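Local coordinates for protein inactive dihydroorotase-like domain (Chaetomium thermophilum, PDB 5NNL) that is of the inactive dihydroorotase-like kind and probably keeps the barrel fold of its enzyme relatives, at residues Phe15-Val20 and Ser24-Arg29; Gly38-Arg43 and His275-Ala280. All blocks are in the same frame, centred on the assembly; numbering follows the deposited sequence.

Interaction 1: residues Phe15-Val20 and Ser24-Arg29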
loop_
_atom_site.group_PDB
_atom_site.type_symbol
_atom_site.label_atom_id
_atom_site.label_comp_id
_atom_site.label_asym_id
_atom_site.label_seq_id
_atom_site.Cartn_x
_atom_site.Cartn_y
_atom_site.Cartn_z
ATOM N N PHE A 15 -4.185 1.407 4.753
ATOM C CA PHE A 15 -4.536 2.564 5.561
ATOM C C PHE A 15 -5.410 2.140 6.736
ATOM O O PHE A 15 -6.388 1.406 6.561
ATOM C CB PHE A 15 -5.258 3.602 4.705
ATOM C CG PHE A 15 -5.546 4.889 5.423
ATOM C CD1 PHE A 15 -4.518 5.751 5.775
ATOM C CD2 PHE A 15 -6.847 5.243 5.734
ATOM C CE1 PHE A 15 -4.786 6.940 6.432
ATOM C CE2 PHE A 15 -7.121 6.426 6.388
ATOM C CZ PHE A 15 -6.089 7.276 6.737
ATOM N N VAL A 16 -5.055 2.606 7.930
ATOM C CA VAL A 16 -5.779 2.260 9.150
ATOM C C VAL A 16 -6.163 3.552 9.860
ATOM O O VAL A 16 -5.328 4.145 10.558
ATOM C CB VAL A 16 -4.941 1.342 10.056
ATOM C CG1 VAL A 16 -5.720 0.978 11.324
ATOM C CG2 VAL A 16 -4.537 0.080 9.300
ATOM N N PRO A 17 -7.404 4.025 9.704
ATOM C CA PRO A 17 -7.797 5.298 10.338
ATOM C C PRO A 17 -7.456 5.397 11.818
ATOM O O PRO A 17 -6.811 6.367 12.231
ATOM C CB PRO A 17 -9.311 5.338 10.091
ATOM C CG PRO A 17 -9.495 4.604 8.817
ATOM C CD PRO A 17 -8.446 3.517 8.798
ATOM N N GLY A 18 -7.878 4.429 12.630
ATOM C CA GLY A 18 -7.632 4.483 14.059
ATOM C C GLY A 18 -6.393 3.722 14.479
ATOM O O GLY A 18 -6.375 3.080 15.533
ATOM N N LEU A 19 -5.343 3.795 13.659
ATOM C CA LEU A 19 -4.112 3.071 13.960
ATOM C C LEU A 19 -3.556 3.456 15.326
ATOM O O LEU A 19 -3.145 2.587 16.107
ATOM C CB LEU A 19 -3.071 3.340 12.872
ATOM C CG LEU A 19 -1.706 2.676 13.066
ATOM C CD1 LEU A 19 -1.836 1.161 13.048
ATOM C CD2 LEU A 19 -0.732 3.147 12.001
ATOM N N VAL A 20 -3.522 4.751 15.627
ATOM C CA VAL A 20 -2.932 5.254 16.861
ATOM C C VAL A 20 -4.011 5.688 17.853
ATOM O O VAL A 20 -3.723 6.418 18.800
ATOM C CB VAL A 20 -1.936 6.392 16.582
ATOM C CG1 VAL A 20 -0.690 5.842 15.903
ATOM C CG2 VAL A 20 -2.578 7.487 15.729
ATOM N N SER A 24 -8.523 0.689 19.511
ATOM C CA SER A 24 -9.252 0.785 18.258
ATOM C C SER A 24 -9.274 -0.563 17.551
ATOM O O SER A 24 -8.245 -1.235 17.443
ATOM C CB SER A 24 -8.629 1.837 17.347
ATOM O OG SER A 24 -9.456 2.039 16.216
ATOM N N GLU A 25 -10.454 -0.945 17.066
ATOM C CA GLU A 25 -10.611 -2.178 16.308
ATOM C C GLU A 25 -10.156 -2.043 14.860
ATOM O O GLU A 25 -10.143 -3.046 14.140
ATOM C CB GLU A 25 -12.077 -2.621 16.344
ATOM C CG GLU A 25 -12.295 -4.081 16.735
ATOM C CD GLU A 25 -13.665 -4.320 17.348
ATOM O OE1 GLU A 25 -14.250 -3.361 17.894
ATOM O OE2 GLU A 25 -14.159 -5.467 17.283
ATOM N N ASP A 26 -9.778 -0.835 14.427
ATOM C CA ASP A 26 -9.486 -0.581 13.018
ATOM C C ASP A 26 -8.438 -1.541 12.464
ATOM O O ASP A 26 -8.646 -2.161 11.417
ATOM C CB ASP A 26 -9.027 0.868 12.838
ATOM C CG ASP A 26 -10.167 1.867 12.952
ATOM O OD1 ASP A 26 -11.295 1.456 13.298
ATOM O OD2 ASP A 26 -9.929 3.066 12.687
ATOM N N LEU A 27 -7.292 -1.659 13.138
ATOM C CA LEU A 27 -6.226 -2.510 12.618
ATOM C C LEU A 27 -6.722 -3.937 12.407
ATOM O O LEU A 27 -6.533 -4.520 11.332
ATOM C CB LEU A 27 -5.017 -2.489 13.554
ATOM C CG LEU A 27 -3.853 -3.400 13.142
ATOM C CD1 LEU A 27 -3.411 -3.137 11.709
ATOM C CD2 LEU A 27 -2.682 -3.227 14.088
ATOM N N GLN A 28 -7.365 -4.517 13.425
ATOM C CA GLN A 28 -7.913 -5.865 13.287
ATOM C C GLN A 28 -8.821 -5.968 12.070
ATOM O O GLN A 28 -8.654 -6.856 11.227
ATOM C CB GLN A 28 -8.690 -6.263 14.544
ATOM C CG GLN A 28 -9.587 -7.495 14.334
ATOM C CD GLN A 28 -10.200 -8.016 15.617
ATOM O OE1 GLN A 28 -11.401 -7.872 15.845
ATOM N NE2 GLN A 28 -9.380 -8.641 16.455
ATOM N N ARG A 29 -9.802 -5.071 11.971
ATOM C CA ARG A 29 -10.780 -5.173 10.894
ATOM C C ARG A 29 -10.117 -5.046 9.529
ATOM O O ARG A 29 -10.530 -5.707 8.568
ATOM C CB ARG A 29 -11.872 -4.118 11.062
ATOM C CG ARG A 29 -12.873 -4.119 9.922
ATOM C CD ARG A 29 -14.267 -3.751 10.386
ATOM N NE ARG A 29 -15.117 -3.354 9.267
ATOM C CZ ARG A 29 -16.266 -2.698 9.394
ATOM N NH1 ARG A 29 -16.711 -2.349 10.594
ATOM N NH2 ARG A 29 -16.971 -2.381 8.316
HETATM O O HOH W 1 -6.418 -0.022 15.515
#

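Interaction 2: residues Gly38-Arg43 and His275-Ala280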
loop_
_atom_site.group_PDB
_atom_site.type_symbol
_atom_site.label_atom_id
_atom_site.label_comp_id
_atom_site.label_asym_id
_atom_site.label_seq_id
_atom_site.Cartn_x
_atom_site.Cartn_y
_atom_site.Cartn_z
ATOM N N GLY A 38 -7.389 -11.710 -0.241
ATOM C CA GLY A 38 -6.238 -12.446 -0.725
ATOM C C GLY A 38 -4.900 -11.916 -0.258
ATOM O O GLY A 38 -3.866 -12.455 -0.670
ATOM N N TYR A 39 -4.880 -10.887 0.586
ATOM C CA TYR A 39 -3.636 -10.309 1.081
ATOM C C TYR A 39 -3.296 -10.959 2.419
ATOM O O TYR A 39 -3.960 -10.700 3.427
ATOM C CB TYR A 39 -3.767 -8.793 1.218
ATOM C CG TYR A 39 -4.235 -8.116 -0.051
ATOM C CD1 TYR A 39 -3.367 -7.923 -1.119
ATOM C CD2 TYR A 39 -5.546 -7.684 -0.188
ATOM C CE1 TYR A 39 -3.791 -7.314 -2.289
ATOM C CE2 TYR A 39 -5.981 -7.070 -1.352
ATOM C CZ TYR A 39 -5.097 -6.890 -2.401
ATOM O OH TYR A 39 -5.514 -6.283 -3.568
ATOM N N SER A 40 -2.267 -11.806 2.426
ATOM C CA SER A 40 -1.798 -12.446 3.650
ATOM C C SER A 40 -0.696 -11.654 4.344
ATOM O O SER A 40 -0.243 -12.062 5.418
ATOM C CB SER A 40 -1.297 -13.863 3.346
ATOM O OG SER A 40 -0.199 -13.841 2.449
ATOM N N MET A 41 -0.255 -10.543 3.755
ATOM C CA MET A 41 0.785 -9.701 4.331
ATOM C C MET A 41 0.524 -8.267 3.906
ATOM O O MET A 41 0.376 -7.995 2.711
ATOM C CB MET A 41 2.177 -10.137 3.864
ATOM C CG MET A 41 3.087 -10.652 4.967
ATOM S SD MET A 41 3.603 -9.369 6.127
ATOM C CE MET A 41 5.380 -9.562 6.058
ATOM N N ILE A 42 0.479 -7.357 4.873
ATOM C CA ILE A 42 0.226 -5.947 4.596
ATOM C C ILE A 42 1.190 -5.098 5.411
ATOM O O ILE A 42 1.472 -5.397 6.577
ATOM C CB ILE A 42 -1.235 -5.548 4.901
ATOM C CG1 ILE A 42 -1.555 -5.719 6.389
ATOM C CG2 ILE A 42 -2.190 -6.367 4.049
ATOM C CD1 ILE A 42 -2.918 -5.167 6.795
ATOM N N ARG A 43 1.699 -4.040 4.789
ATOM C CA ARG A 43 2.409 -2.991 5.503
ATOM C C ARG A 43 1.408 -1.916 5.896
ATOM O O ARG A 43 0.636 -1.439 5.057
ATOM C CB ARG A 43 3.528 -2.391 4.651
ATOM C CG ARG A 43 4.070 -1.073 5.199
ATOM C CD ARG A 43 5.195 -0.493 4.360
ATOM N NE ARG A 43 5.502 0.859 4.811
ATOM C CZ ARG A 43 4.771 1.930 4.516
ATOM N NH1 ARG A 43 3.688 1.817 3.753
ATOM N NH2 ARG A 43 5.121 3.119 4.985
ATOM N N HIS A 275 9.328 -11.789 4.467
ATOM C CA HIS A 275 9.645 -13.199 4.617
ATOM C C HIS A 275 8.686 -14.067 3.810
ATOM O O HIS A 275 7.625 -13.627 3.360
ATOM C CB HIS A 275 9.595 -13.604 6.092
ATOM C CG HIS A 275 10.670 -12.980 6.925
ATOM N ND1 HIS A 275 11.788 -12.388 6.377
ATOM C CD2 HIS A 275 10.800 -12.854 8.268
ATOM C CE1 HIS A 275 12.559 -11.925 7.344
ATOM N NE2 HIS A 275 11.982 -12.194 8.501
ATOM N N ASP A 276 9.082 -15.324 3.629
ATOM C CA ASP A 276 8.224 -16.303 2.984
ATOM C C ASP A 276 7.051 -16.664 3.888
ATOM O O ASP A 276 7.169 -16.693 5.117
ATOM C CB ASP A 276 9.022 -17.561 2.638
ATOM C CG ASP A 276 10.112 -17.294 1.621
ATOM O OD1 ASP A 276 9.840 -16.579 0.635
ATOM O OD2 ASP A 276 11.244 -17.791 1.812
ATOM N N GLN A 277 5.906 -16.936 3.264
ATOM C CA GLN A 277 4.697 -17.356 3.969
ATOM C C GLN A 277 4.320 -18.748 3.485
ATOM O O GLN A 277 3.699 -18.898 2.427
ATOM C CB GLN A 277 3.547 -16.386 3.739
ATOM C CG GLN A 277 3.707 -15.036 4.388
ATOM C CD GLN A 277 2.448 -14.213 4.262
ATOM O OE1 GLN A 277 2.000 -13.920 3.154
ATOM N NE2 GLN A 277 1.850 -13.861 5.395
ATOM N N VAL A 278 4.687 -19.768 4.257
ATOM C CA VAL A 278 4.215 -21.112 3.959
ATOM C C VAL A 278 2.734 -21.193 4.296
ATOM O O VAL A 278 2.280 -20.679 5.329
ATOM C CB VAL A 278 5.035 -22.164 4.729
ATOM C CG1 VAL A 278 4.666 -22.192 6.210
ATOM C CG2 VAL A 278 4.870 -23.553 4.094
ATOM N N GLY A 279 1.965 -21.805 3.402
ATOM C CA GLY A 279 0.568 -22.072 3.655
ATOM C C GLY A 279 -0.388 -20.971 3.263
ATOM O O GLY A 279 -1.606 -21.160 3.393
ATOM N N ALA A 280 0.109 -19.827 2.799
ATOM C CA ALA A 280 -0.752 -18.736 2.358
ATOM C C ALA A 280 -0.972 -18.887 0.859
ATOM O O ALA A 280 -0.035 -18.729 0.070
ATOM C CB ALA A 280 -0.137 -17.381 2.699
#

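Interaction 1: residues Phe15-Val20 and Ser24-Arg29
The carboxylate of Asp26, at the start of its helix, takes the backbone N-H of Gly18 on OD2. Gly18 N and Asp26 OD2 lie 2.5 Å apart, so short for a hydrogen bond that the exact length is doubtful, and the N-H points well off the line to the oxygen (128°). The same oxygen rests 3.5 Å from CB of Pro17, whose side chain runs at about a right angle to that of Asp26. Beside this bond Val16 places CG1 3.6 Å from CB of Asp26; CG1 stands anti to the backbone N (chi1 -179°), which leaves CG2 to meet CD1 of Leu27 at 4.2 Å. In an amidohydrolase-type barrel, as expected for a dihydroorotase-like domain, this is a strand-to-helix connection: the loop after strand 13-14 folds through a type I turn, Val16 to Leu19, onto the start of helix 26-37. Ser24 OG caps that start with a weak bond from Asp26 N, 3.4 Å long. One water joins the two backbones, donating to Gly18 O and Ser24 O and accepting from Leu27 N. Further out, Ile44 of strand 39-44 packs against Val16 and Leu27, and Asn65 bonds both Leu19 O and Ser24 N.

Interaction 2: residues Gly38-Arg43 and His275-Ala280
Gln277 lays its carboxamide across the side chain of Met41, NE2 coming within 3.5 Å of CG and CD within 3.7 Å of the same carbon. The methionine chain, bent at chi2 and chi3, crosses the glutamine side chain at a slant. The amide also engages Ser40 at two points. Its NE2 donates to Ser40 O over 2.8 Å in a nearly straight bond (166°), with the oxygen close to the amide plane; seen from the acceptor, however, the nitrogen stands above the carbonyl plane, 61° out of it. On the other branch Ser40 OG donates to Gln277 OE1, and the 2.3 Å between these two oxygens is so short that its exact length is doubtful. A chi1 of +62° turns OG toward OE1; the bond to the backbone O owes nothing to this torsion. NE2 has a second acceptor in Asp73 OD2, and its two bonds restrain rotation of the amide, the more so if the short OG contact is taken at face value. The methyl CB of Ala280 also lies 3.5 Å from Ser40 OG, roughly at right angles to the direction of OE1. Gln277 and Ala280 bracket a type II turn, so one residue at each end of it meets Ser40, where strand 39-44 turns a corner. Ser40 also touches Ile35 of helix 26-37, while Met41 continues onto Leu274 and Met336. The contact joins the N-terminal end of a barrel strand to the loop that leads into strand 281-291, as suits an amidohydrolase-type fold in which a separate beta-sheet region adjoins the barrel.

How the interactions relate
From the N terminus, the chain leaves strand 13-14 and at once closes a very short loop in interaction 1, where residues 15-20 meet the start of helix 26-37 with three residues between the segments. The helix then leads through a Schellman motif at Gly38 into strand 39-44, where interaction 2 opens. That second contact closes only after another 231 residues, joining the strand to the loop between helix 257-271 and strand 281-291. The two loops therefore follow in series, neither nesting nor crossing. The centres of interactions 1 and 2 lie about 19 Å apart, and their nearest atoms, about 5 Å apart, do not touch. One is local and joins a loop to the start of the next helix; the other ties an early strand to the late part of the chain.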